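Local coordinates for adhesion and penetration protein autotransporter (Haemophilus influenzae, PDB 3SYJ) that promotes bacterial adherence to and invasion of host cells, associates with copies of itself in bacterial aggregation, and is probably a serine protease, at residues A16-G20 with T594-Y598. Numbering follows the deposited sequence.
Sequences AENKG and TPHAY
Methyl CG2 of Thr594 approaches the backbone of Gly20, 4.1 Å from its O, while OG1 of the same threonine is hydrogen-bonded to Asp621. Pro595 makes the one direct hydrogen bond between the two segments: Gly20 N, just past a Schellman motif at Asn18, donates to Pro595 O over 2.9 Å. The N-H...O angle is 154° and the donor is tilted from the carbonyl plane. Lys19 passes over the same residue, its side chain crossing that of Pro595 at about a right angle, with CG 4.1 Å from Pro595 CB. The CB of His596 is directed away from 16-20, but the ring turns back (chi1 -73°, CG beside the backbone N) and its CE1 lies 3.6 Å from Gly20 CA, in an oblique approach. Both ring nitrogens are engaged by carboxylates, ND1 by Asp14 of helix 9-17 and NE2 by Asp621, which fixes the ring's rotation and would probably favour its protonated form. CD of Lys19 lies over the His596-Ala597 peptide, 3.6 Å from Ala597 N. Lys19 NZ reaches a water 3.2 Å away that donates to His596 O, and also forms a salt bridge with Glu85. Ala597 closes the contact with its CB 3.6 Å from Glu17 CG; the bend at chi2 turns the Glu17 carboxylate aside, where OE1 pairs with Arg56. The contact thus joins the N-terminal protease domain to a loop projecting from the beta-solenoid of the passenger. Its chemistry implies a junction in which mostly aliphatic contacts surround a single direct hydrogen bond and a water bridge, while the charged ends of Glu17 and Lys19 and the His596 ring find their carboxylate or guanidinium partners outside the two segments.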
loop_
_atom_site.group_PDB
_atom_site.type_symbol
_atom_site.label_atom_id
_atom_site.label_comp_id
_atom_site.label_asym_id
_atom_site.label_seq_id
_atom_site.Cartn_x
_atom_site.Cartn_y
_atom_site.Cartn_z
ATOM N N ALA A 16 -45.135 1.479 -34.571
ATOM C CA ALA A 16 -45.836 2.753 -34.725
ATOM C C ALA A 16 -45.457 3.768 -33.646
ATOM O O ALA A 16 -45.422 4.972 -33.904
ATOM C CB ALA A 16 -47.329 2.535 -34.734
ATOM N N GLU A 17 -45.184 3.277 -32.440
ATOM C CA GLU A 17 -44.874 4.149 -31.311
ATOM C C GLU A 17 -43.368 4.367 -31.138
ATOM O O GLU A 17 -42.949 5.019 -30.185
ATOM C CB GLU A 17 -45.462 3.587 -30.001
ATOM C CG GLU A 17 -46.947 3.180 -30.053
ATOM C CD GLU A 17 -47.901 4.351 -30.281
ATOM O OE1 GLU A 17 -47.512 5.519 -30.044
ATOM O OE2 GLU A 17 -49.055 4.097 -30.690
ATOM N N ASN A 18 -42.558 3.826 -32.047
ATOM C CA ASN A 18 -41.105 3.851 -31.872
ATOM C C ASN A 18 -40.714 3.306 -30.500
ATOM O O ASN A 18 -39.885 3.893 -29.806
ATOM C CB ASN A 18 -40.535 5.272 -32.047
ATOM C CG ASN A 18 -40.435 5.694 -33.513
ATOM O OD1 ASN A 18 -41.076 6.657 -33.931
ATOM N ND2 ASN A 18 -39.640 4.970 -34.297
ATOM N N LYS A 19 -41.324 2.190 -30.109
ATOM C CA LYS A 19 -41.013 1.549 -28.838
ATOM C C LYS A 19 -40.427 0.166 -29.064
ATOM O O LYS A 19 -40.084 -0.194 -30.186
ATOM C CB LYS A 19 -42.246 1.491 -27.938
ATOM C CG LYS A 19 -42.717 2.872 -27.544
ATOM C CD LYS A 19 -43.979 2.850 -26.710
ATOM C CE LYS A 19 -44.256 4.236 -26.160
ATOM N NZ LYS A 19 -45.399 4.238 -25.219
ATOM N N GLY A 20 -40.303 -0.609 -27.995
ATOM C CA GLY A 20 -39.544 -1.841 -28.065
ATOM C C GLY A 20 -38.199 -1.572 -28.719
ATOM O O GLY A 20 -37.484 -0.638 -28.351
ATOM N N THR A 594 -38.030 -1.441 -20.563
ATOM C CA THR A 594 -38.060 -0.941 -21.931
ATOM C C THR A 594 -39.507 -0.579 -22.240
ATOM O O THR A 594 -40.414 -1.329 -21.895
ATOM C CB THR A 594 -37.586 -2.013 -22.927
ATOM O OG1 THR A 594 -36.254 -2.411 -22.592
ATOM C CG2 THR A 594 -37.623 -1.481 -24.355
ATOM N N PRO A 595 -39.738 0.585 -22.861
ATOM C CA PRO A 595 -41.104 0.971 -23.240
ATOM C C PRO A 595 -41.716 0.024 -24.271
ATOM O O PRO A 595 -41.012 -0.445 -25.162
ATOM C CB PRO A 595 -40.907 2.350 -23.876
ATOM C CG PRO A 595 -39.636 2.863 -23.305
ATOM C CD PRO A 595 -38.765 1.669 -23.097
ATOM N N HIS A 596 -43.015 -0.241 -24.157
ATOM C CA HIS A 596 -43.733 -0.997 -25.182
ATOM C C HIS A 596 -45.098 -0.365 -25.429
ATOM O O HIS A 596 -45.720 0.166 -24.510
ATOM C CB HIS A 596 -43.902 -2.467 -24.776
ATOM C CG HIS A 596 -42.644 -3.277 -24.864
ATOM N ND1 HIS A 596 -42.069 -3.633 -26.066
ATOM C CD2 HIS A 596 -41.858 -3.811 -23.899
ATOM C CE1 HIS A 596 -40.979 -4.343 -25.836
ATOM N NE2 HIS A 596 -40.828 -4.465 -24.530
ATOM N N ALA A 597 -45.568 -0.426 -26.670
ATOM C CA ALA A 597 -46.872 0.131 -27.016
ATOM C C ALA A 597 -47.994 -0.464 -26.163
ATOM O O ALA A 597 -48.062 -1.686 -25.958
ATOM C CB ALA A 597 -47.155 -0.069 -28.480
ATOM N N TYR A 598 -48.865 0.415 -25.674
ATOM C CA TYR A 598 -49.988 0.066 -24.805
ATOM C C TYR A 598 -50.970 -0.863 -25.527
ATOM O O TYR A 598 -51.213 -0.700 -26.716
ATOM C CB TYR A 598 -50.697 1.363 -24.402
ATOM C CG TYR A 598 -51.858 1.244 -23.424
ATOM C CD1 TYR A 598 -51.644 1.305 -22.055
ATOM C CD2 TYR A 598 -53.169 1.110 -23.876
ATOM C CE1 TYR A 598 -52.692 1.220 -21.151
ATOM C CE2 TYR A 598 -54.235 1.021 -22.981
ATOM C CZ TYR A 598 -53.986 1.079 -21.614
ATOM O OH TYR A 598 -55.022 0.996 -20.707
HETATM O O HOH W 1 -44.195 2.450 -22.906
#